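Local coordinates for beta-ketoacyl-[acyl-carrier-protein] synthase III (Pseudomonas aeruginosa, PDB 2X3E) that probably catalyses the condensation of acetyl-CoA with malonyl-ACP that initiates fatty acid synthesis, working as a homodimer, at residues 71-83 with 131-145. The protein carries 1 engineered substitution. Residues are numbered along the deposited sequence; the frame is centred on the assembly and turned at random.
Sequences ERVDAVVLATSTG and ADSALLVGVDTFSHT
Thr82 reaches across to the 131-145 segment with every atom of its side chain. Its CB lies 3.6 Å from Thr141 OG1. With OG1 set between the backbone N and the carbonyl carbon (chi1 51°), the hydroxyl gives its proton to Asp140 OD1 at 2.7 Å and accepts the amide of Thr141, so it is tied to two consecutive residues. The methyl CG2, on the other branch, meets Phe142 CD1 at 3.7 Å and Thr145 CG2, the threonine and phenylalanine side chains crossing at about a right angle. Asp140 OD1 is gripped twice: its anti lone pair takes the Thr82 hydroxyl and its syn lone pair the amide of Ser81, at 2.9 Å. The other oxygen, OD2, shares a water with Ser81 OG and accepts from the backbone N of Ala283. Thr80 OG1 accepts the amide of Thr82, forming an ST turn that shapes the loop here.

These bonds lie at the C-terminal ends of two parallel strands, 75-79 and 133-140, neighbours in the five-stranded sheet of the N-terminal half of the thiolase fold. Backbone bonds, most of them nearly straight, join them, among them Val77 N to Leu135 O at 2.9 Å. Leu78 CD2 lies alongside Val137, 3.7 Å from its CB, while on the face turned to helix 114-127 Leu136 CD1 packs against Val77 CG1. At the opposite end, Asp74 OD2 receives the amide of Asp132 on its anti lone pair at 2.9 Å; the Asp132 carboxylate is itself salt-bridged to Arg4. Beyond Asp140, Phe142 contacts Cys87 of the second subunit.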
ATOM      1  N   GLU A  71      18.273   9.275 -13.824  1.00 21.19           N
ATOM      2  CA  GLU A  71      18.685   7.877 -13.762  0.50 21.14           C
ATOM      3  C   GLU A  71      18.523   7.284 -12.364  1.00 20.39           C
ATOM      4  O   GLU A  71      18.670   6.078 -12.183  1.00 20.44           O
ATOM      5  CB  GLU A  71      20.115   7.739 -14.270  0.50 22.39           C
ATOM      6  CG  GLU A  71      20.265   8.279 -15.687  0.50 23.76           C
ATOM      7  CD  GLU A  71      21.655   8.122 -16.230  0.50 26.21           C
ATOM      8  OE1 GLU A  71      22.490   7.471 -15.562  0.50 27.92           O
ATOM      9  OE2 GLU A  71      21.917   8.659 -17.328  0.50 28.26           O
ATOM     10  N   ARG A  72      18.196   8.131 -11.385  1.00 19.67           N
ATOM     11  CA  ARG A  72      17.902   7.689 -10.020  1.00 18.91           C
ATOM     12  C   ARG A  72      16.729   8.460  -9.449  1.00 17.81           C
ATOM     13  O   ARG A  72      16.546   9.634  -9.760  1.00 17.90           O
ATOM     14  CB  ARG A  72      19.106   7.908  -9.097  1.00 19.89           C
ATOM     15  CG  ARG A  72      20.067   6.768  -9.084  1.00 21.53           C
ATOM     16  CD  ARG A  72      21.301   7.072  -8.238  1.00 22.91           C
ATOM     17  NE  ARG A  72      22.380   6.190  -8.664  1.00 24.65           N
ATOM     18  CZ  ARG A  72      23.176   6.412  -9.706  1.00 26.83           C
ATOM     19  NH1 ARG A  72      23.062   7.520 -10.436  1.00 27.47           N
ATOM     20  NH2 ARG A  72      24.110   5.522 -10.017  1.00 28.76           N
ATOM     21  N   VAL A  73      15.938   7.782  -8.621  1.00 16.77           N
ATOM     22  CA  VAL A  73      14.945   8.424  -7.760  1.00 16.42           C
ATOM     23  C   VAL A  73      15.058   7.817  -6.355  1.00 16.22           C
ATOM     24  O   VAL A  73      15.640   6.737  -6.188  1.00 16.08           O
ATOM     25  CB  VAL A  73      13.502   8.274  -8.313  1.00 16.01           C
ATOM     26  CG1 VAL A  73      13.371   8.998  -9.664  1.00 16.32           C
ATOM     27  CG2 VAL A  73      13.101   6.801  -8.446  1.00 15.64           C
ATOM     28  N   ASP A  74      14.508   8.500  -5.354  1.00 15.91           N
ATOM     29  CA  ASP A  74      14.659   8.064  -3.953  1.00 16.34           C
ATOM     30  C   ASP A  74      13.649   6.997  -3.556  1.00 15.38           C
ATOM     31  O   ASP A  74      13.870   6.261  -2.592  1.00 14.70           O
ATOM     32  CB  ASP A  74      14.526   9.255  -2.995  1.00 17.03           C
ATOM     33  CG  ASP A  74      15.691  10.213  -3.072  1.00 18.68           C
ATOM     34  OD1 ASP A  74      16.846   9.752  -3.209  1.00 19.93           O
ATOM     35  OD2 ASP A  74      15.460  11.439  -2.974  1.00 19.84           O
ATOM     36  N   ALA A  75      12.543   6.924  -4.297  1.00 14.52           N
ATOM     37  CA  ALA A  75      11.394   6.117  -3.920  1.00 14.21           C
ATOM     38  C   ALA A  75      10.721   5.495  -5.147  1.00 13.54           C
ATOM     39  O   ALA A  75      10.663   6.113  -6.217  1.00 13.03           O
ATOM     40  CB  ALA A  75      10.384   6.974  -3.147  1.00 14.05           C
ATOM     41  N   VAL A  76      10.234   4.267  -4.976  1.00 13.46           N
ATOM     42  CA  VAL A  76       9.468   3.573  -6.005  1.00 13.19           C
ATOM     43  C   VAL A  76       8.201   2.995  -5.380  1.00 13.18           C
ATOM     44  O   VAL A  76       8.268   2.105  -4.540  1.00 13.17           O
ATOM     45  CB  VAL A  76      10.274   2.421  -6.659  1.00 13.25           C
ATOM     46  CG1 VAL A  76       9.423   1.727  -7.712  1.00 13.34           C
ATOM     47  CG2 VAL A  76      11.574   2.948  -7.269  1.00 13.51           C
ATOM     48  N   VAL A  77       7.047   3.504  -5.798  1.00 13.44           N
ATOM     49  CA  VAL A  77       5.765   3.062  -5.254  1.00 13.58           C
ATOM     50  C   VAL A  77       4.892   2.501  -6.372  1.00 13.82           C
ATOM     51  O   VAL A  77       4.773   3.116  -7.429  1.00 13.97           O
ATOM     52  CB  VAL A  77       5.056   4.214  -4.516  1.00 13.75           C
ATOM     53  CG1 VAL A  77       3.626   3.821  -4.117  1.00 14.54           C
ATOM     54  CG2 VAL A  77       5.872   4.619  -3.289  1.00 13.76           C
ATOM     55  N   LEU A  78       4.337   1.304  -6.152  1.00 13.91           N
ATOM     56  CA  LEU A  78       3.378   0.718  -7.078  1.00 14.04           C
ATOM     57  C   LEU A  78       1.986   0.794  -6.484  1.00 14.32           C
ATOM     58  O   LEU A  78       1.749   0.320  -5.360  1.00 14.80           O
ATOM     59  CB  LEU A  78       3.688  -0.747  -7.397  1.00 14.35           C
ATOM     60  CG  LEU A  78       5.048  -1.207  -7.936  1.00 16.09           C
ATOM     61  CD1 LEU A  78       4.869  -2.473  -8.782  1.00 15.50           C
ATOM     62  CD2 LEU A  78       5.833  -0.132  -8.695  1.00 15.22           C
ATOM     63  N   ALA A  79       1.077   1.405  -7.234  1.00 13.89           N
ATOM     64  CA  ALA A  79      -0.352   1.347  -6.943  1.00 14.00           C
ATOM     65  C   ALA A  79      -0.906   0.150  -7.705  1.00 13.73           C
ATOM     66  O   ALA A  79      -0.972   0.186  -8.937  1.00 13.88           O
ATOM     67  CB  ALA A  79      -1.032   2.630  -7.381  1.00 14.00           C
ATOM     68  N   THR A  80      -1.262  -0.915  -6.980  1.00 13.52           N
ATOM     69  CA  THR A  80      -1.712  -2.176  -7.590  1.00 13.27           C
ATOM     70  C   THR A  80      -2.599  -2.996  -6.654  1.00 13.55           C
ATOM     71  O   THR A  80      -2.476  -2.906  -5.430  1.00 13.82           O
ATOM     72  CB  THR A  80      -0.514  -3.073  -8.043  1.00 12.96           C
ATOM     73  OG1 THR A  80      -0.990  -4.156  -8.850  1.00 13.17           O
ATOM     74  CG2 THR A  80       0.264  -3.651  -6.854  1.00 11.99           C
ATOM     75  N   SER A  81      -3.494  -3.778  -7.253  1.00 13.98           N
ATOM     76  CA  SER A  81      -4.282  -4.797  -6.548  1.00 14.56           C
ATOM     77  C   SER A  81      -3.921  -6.208  -7.043  1.00 14.93           C
ATOM     78  O   SER A  81      -4.585  -7.184  -6.694  1.00 15.44           O
ATOM     79  CB  SER A  81      -5.775  -4.557  -6.773  1.00 15.42           C
ATOM     80  OG  SER A  81      -6.132  -3.228  -6.447  1.00 15.63           O
ATOM     81  N   THR A  82      -2.878  -6.302  -7.866  1.00 14.89           N
ATOM     82  CA  THR A  82      -2.501  -7.557  -8.508  1.00 15.50           C
ATOM     83  C   THR A  82      -0.990  -7.698  -8.451  1.00 15.25           C
ATOM     84  O   THR A  82      -0.316  -7.861  -9.477  1.00 15.85           O
ATOM     85  CB  THR A  82      -3.002  -7.597  -9.963  1.00 15.72           C
ATOM     86  OG1 THR A  82      -2.606  -6.395 -10.635  1.00 15.50           O
ATOM     87  CG2 THR A  82      -4.517  -7.717 -10.003  1.00 16.44           C
ATOM     88  N   GLY A  83      -0.457  -7.608  -7.233  1.00 15.20           N
ATOM     89  CA  GLY A  83       0.975  -7.767  -7.003  1.00 14.90           C
ATOM     90  C   GLY A  83       1.430  -9.167  -7.375  1.00 15.50           C
ATOM     91  O   GLY A  83       0.622 -10.092  -7.420  1.00 15.77           O
ATOM     92  N   ALA A 131      11.667  12.146   0.626  1.00 17.65           N
ATOM     93  CA  ALA A 131      12.228  11.824  -0.678  1.00 17.54           C
ATOM     94  C   ALA A 131      12.311  13.117  -1.482  1.00 17.71           C
ATOM     95  O   ALA A 131      11.490  14.012  -1.285  1.00 17.62           O
ATOM     96  CB  ALA A 131      11.343  10.807  -1.400  1.00 16.94           C
ATOM     97  N   ASP A 132      13.300  13.220  -2.368  1.00 17.60           N
ATOM     98  CA  ASP A 132      13.425  14.377  -3.263  1.00 17.87           C
ATOM     99  C   ASP A 132      12.949  14.053  -4.679  1.00 17.37           C
ATOM    100  O   ASP A 132      12.790  14.947  -5.501  1.00 17.28           O
ATOM    101  CB  ASP A 132      14.868  14.880  -3.301  1.00 18.57           C
ATOM    102  CG  ASP A 132      15.363  15.362  -1.942  1.00 20.63           C
ATOM    103  OD1 ASP A 132      14.550  15.835  -1.114  1.00 21.41           O
ATOM    104  OD2 ASP A 132      16.582  15.277  -1.705  1.00 22.61           O
ATOM    105  N   SER A 133      12.720  12.769  -4.949  1.00 16.75           N
ATOM    106  CA  SER A 133      12.187  12.311  -6.229  1.00 16.39           C
ATOM    107  C   SER A 133      11.591  10.919  -6.061  1.00 15.80           C
ATOM    108  O   SER A 133      11.951  10.189  -5.135  1.00 15.95           O
ATOM    109  CB  SER A 133      13.280  12.281  -7.287  1.00 16.88           C
ATOM    110  OG  SER A 133      14.331  11.418  -6.887  1.00 16.85           O
ATOM    111  N   ALA A 134      10.685  10.557  -6.959  1.00 15.02           N
ATOM    112  CA  ALA A 134       9.966   9.296  -6.841  1.00 14.62           C
ATOM    113  C   ALA A 134       9.391   8.839  -8.160  1.00 13.98           C
ATOM    114  O   ALA A 134       9.017   9.651  -9.010  1.00 13.54           O
ATOM    115  CB  ALA A 134       8.842   9.428  -5.833  1.00 14.33           C
ATOM    116  N   LEU A 135       9.318   7.521  -8.303  1.00 13.71           N
ATOM    117  CA  LEU A 135       8.505   6.879  -9.316  1.00 13.51           C
ATOM    118  C   LEU A 135       7.194   6.432  -8.680  1.00 13.20           C
ATOM    119  O   LEU A 135       7.192   5.816  -7.605  1.00 13.58           O
ATOM    120  CB  LEU A 135       9.225   5.653  -9.894  1.00 13.35           C
ATOM    121  CG  LEU A 135      10.147   5.896 -11.088  1.00 13.82           C
ATOM    122  CD1 LEU A 135      11.153   4.759 -11.242  1.00 14.21           C
ATOM    123  CD2 LEU A 135       9.317   6.051 -12.376  1.00 12.57           C
ATOM    124  N   LEU A 136       6.087   6.745  -9.343  1.00 12.86           N
ATOM    125  CA  LEU A 136       4.793   6.145  -9.034  1.00 12.38           C
ATOM    126  C   LEU A 136       4.351   5.361 -10.260  1.00 12.71           C
ATOM    127  O   LEU A 136       4.262   5.920 -11.353  1.00 12.13           O
ATOM    128  CB  LEU A 136       3.748   7.208  -8.704  1.00 12.56           C
ATOM    129  CG  LEU A 136       2.310   6.688  -8.573  1.00 12.58           C
ATOM    130  CD1 LEU A 136       2.201   5.735  -7.394  1.00 11.49           C
ATOM    131  CD2 LEU A 136       1.341   7.864  -8.431  1.00 13.32           C
ATOM    132  N   VAL A 137       4.089   4.068 -10.081  1.00 12.61           N
ATOM    133  CA  VAL A 137       3.598   3.228 -11.168  1.00 12.85           C
ATOM    134  C   VAL A 137       2.203   2.726 -10.837  1.00 13.02           C
ATOM    135  O   VAL A 137       2.012   2.037  -9.834  1.00 13.37           O
ATOM    136  CB  VAL A 137       4.497   1.996 -11.410  1.00 12.96           C
ATOM    137  CG1 VAL A 137       4.016   1.215 -12.645  1.00 12.82           C
ATOM    138  CG2 VAL A 137       5.963   2.404 -11.560  1.00 12.80           C
ATOM    139  N   GLY A 138       1.235   3.111 -11.660  1.00 12.87           N
ATOM    140  CA  GLY A 138      -0.088   2.496 -11.648  1.00 13.40           C
ATOM    141  C   GLY A 138      -0.041   1.274 -12.543  1.00 13.58           C
ATOM    142  O   GLY A 138       0.207   1.397 -13.733  1.00 14.34           O
ATOM    143  N   VAL A 139      -0.242   0.094 -11.963  1.00 13.64           N
ATOM    144  CA  VAL A 139      -0.152  -1.159 -12.709  1.00 13.72           C
ATOM    145  C   VAL A 139      -1.169  -2.164 -12.197  1.00 14.14           C
ATOM    146  O   VAL A 139      -1.335  -2.328 -10.991  1.00 14.13           O
ATOM    147  CB  VAL A 139       1.268  -1.783 -12.617  1.00 13.81           C
ATOM    148  CG1 VAL A 139       1.714  -1.972 -11.148  1.00 12.90           C
ATOM    149  CG2 VAL A 139       1.334  -3.102 -13.387  1.00 13.84           C
ATOM    150  N   ASP A 140      -1.841  -2.837 -13.120  1.00 14.57           N
ATOM    151  CA  ASP A 140      -2.715  -3.938 -12.767  1.00 14.69           C
ATOM    152  C   ASP A 140      -2.794  -4.948 -13.909  1.00 15.38           C
ATOM    153  O   ASP A 140      -2.737  -4.580 -15.088  1.00 15.60           O
ATOM    154  CB  ASP A 140      -4.111  -3.422 -12.379  1.00 14.80           C
ATOM    155  CG  ASP A 140      -4.264  -3.193 -10.874  1.00 14.40           C
ATOM    156  OD1 ASP A 140      -3.943  -4.108 -10.095  1.00 15.49           O
ATOM    157  OD2 ASP A 140      -4.728  -2.102 -10.464  1.00 12.72           O
ATOM    158  N   THR A 141      -2.896  -6.218 -13.534  1.00 15.48           N
ATOM    159  CA  THR A 141      -3.057  -7.322 -14.471  1.00 16.11           C
ATOM    160  C   THR A 141      -4.335  -8.092 -14.119  1.00 16.59           C
ATOM    161  O   THR A 141      -4.313  -9.304 -13.841  1.00 17.18           O
ATOM    162  CB  THR A 141      -1.843  -8.265 -14.448  1.00 16.39           C
ATOM    163  OG1 THR A 141      -1.527  -8.606 -13.092  1.00 15.17           O
ATOM    164  CG2 THR A 141      -0.632  -7.601 -15.107  1.00 15.95           C
ATOM    165  N   PHE A 142      -5.451  -7.372 -14.144  1.00 16.42           N
ATOM    166  CA  PHE A 142      -6.754  -7.943 -13.799  1.00 16.98           C
ATOM    167  C   PHE A 142      -7.152  -9.158 -14.624  1.00 17.88           C
ATOM    168  O   PHE A 142      -7.907  -9.992 -14.134  1.00 18.08           O
ATOM    169  CB  PHE A 142      -7.863  -6.883 -13.883  1.00 16.70           C
ATOM    170  CG  PHE A 142      -8.230  -6.284 -12.557  1.00 16.03           C
ATOM    171  CD1 PHE A 142      -7.251  -5.803 -11.704  1.00 15.21           C
ATOM    172  CD2 PHE A 142      -9.561  -6.199 -12.158  1.00 16.17           C
ATOM    173  CE1 PHE A 142      -7.585  -5.246 -10.480  1.00 16.08           C
ATOM    174  CE2 PHE A 142      -9.900  -5.646 -10.935  1.00 15.93           C
ATOM    175  CZ  PHE A 142      -8.905  -5.166 -10.094  1.00 15.88           C
ATOM    176  N   SER A 143      -6.662  -9.273 -15.857  1.00 18.76           N
ATOM    177  CA  SER A 143      -6.996 -10.444 -16.687  1.00 19.88           C
ATOM    178  C   SER A 143      -6.660 -11.761 -15.987  1.00 20.59           C
ATOM    179  O   SER A 143      -7.350 -12.757 -16.190  1.00 21.41           O
ATOM    180  CB  SER A 143      -6.310 -10.394 -18.056  1.00 20.18           C
ATOM    181  OG  SER A 143      -4.941 -10.751 -17.966  1.00 20.11           O
ATOM    182  N   HIS A 144      -5.616 -11.771 -15.157  1.00 20.51           N
ATOM    183  CA  HIS A 144      -5.267 -12.984 -14.404  1.00 21.22           C
ATOM    184  C   HIS A 144      -6.353 -13.373 -13.408  1.00 21.14           C
ATOM    185  O   HIS A 144      -6.428 -14.529 -13.002  1.00 21.76           O
ATOM    186  CB  HIS A 144      -3.947 -12.818 -13.643  1.00 21.04           C
ATOM    187  CG  HIS A 144      -2.752 -12.673 -14.529  1.00 22.69           C
ATOM    188  ND1 HIS A 144      -1.726 -11.796 -14.251  1.00 23.64           N
ATOM    189  CD2 HIS A 144      -2.416 -13.290 -15.686  1.00 24.05           C
ATOM    190  CE1 HIS A 144      -0.810 -11.879 -15.198  1.00 23.29           C
ATOM    191  NE2 HIS A 144      -1.205 -12.776 -16.082  1.00 25.13           N
ATOM    192  N   THR A 145      -7.192 -12.407 -13.031  1.00 20.43           N
ATOM    193  CA  THR A 145      -8.164 -12.562 -11.951  1.00 20.23           C
ATOM    194  C   THR A 145      -9.608 -12.726 -12.441  1.00 20.62           C
ATOM    195  O   THR A 145     -10.526 -12.850 -11.632  1.00 20.89           O
ATOM    196  CB  THR A 145      -8.112 -11.335 -11.003  1.00 19.37           C
ATOM    197  OG1 THR A 145      -8.756 -10.212 -11.623  1.00 19.13           O
ATOM    198  CG2 THR A 145      -6.665 -10.961 -10.671  1.00 18.70           C
TER
HETATM  199  O   HOH W   1      16.279  12.448  -5.852  1.00 12.61           O
HETATM  200  O   HOH W   2      -5.175  -1.181  -7.890  1.00  6.08           O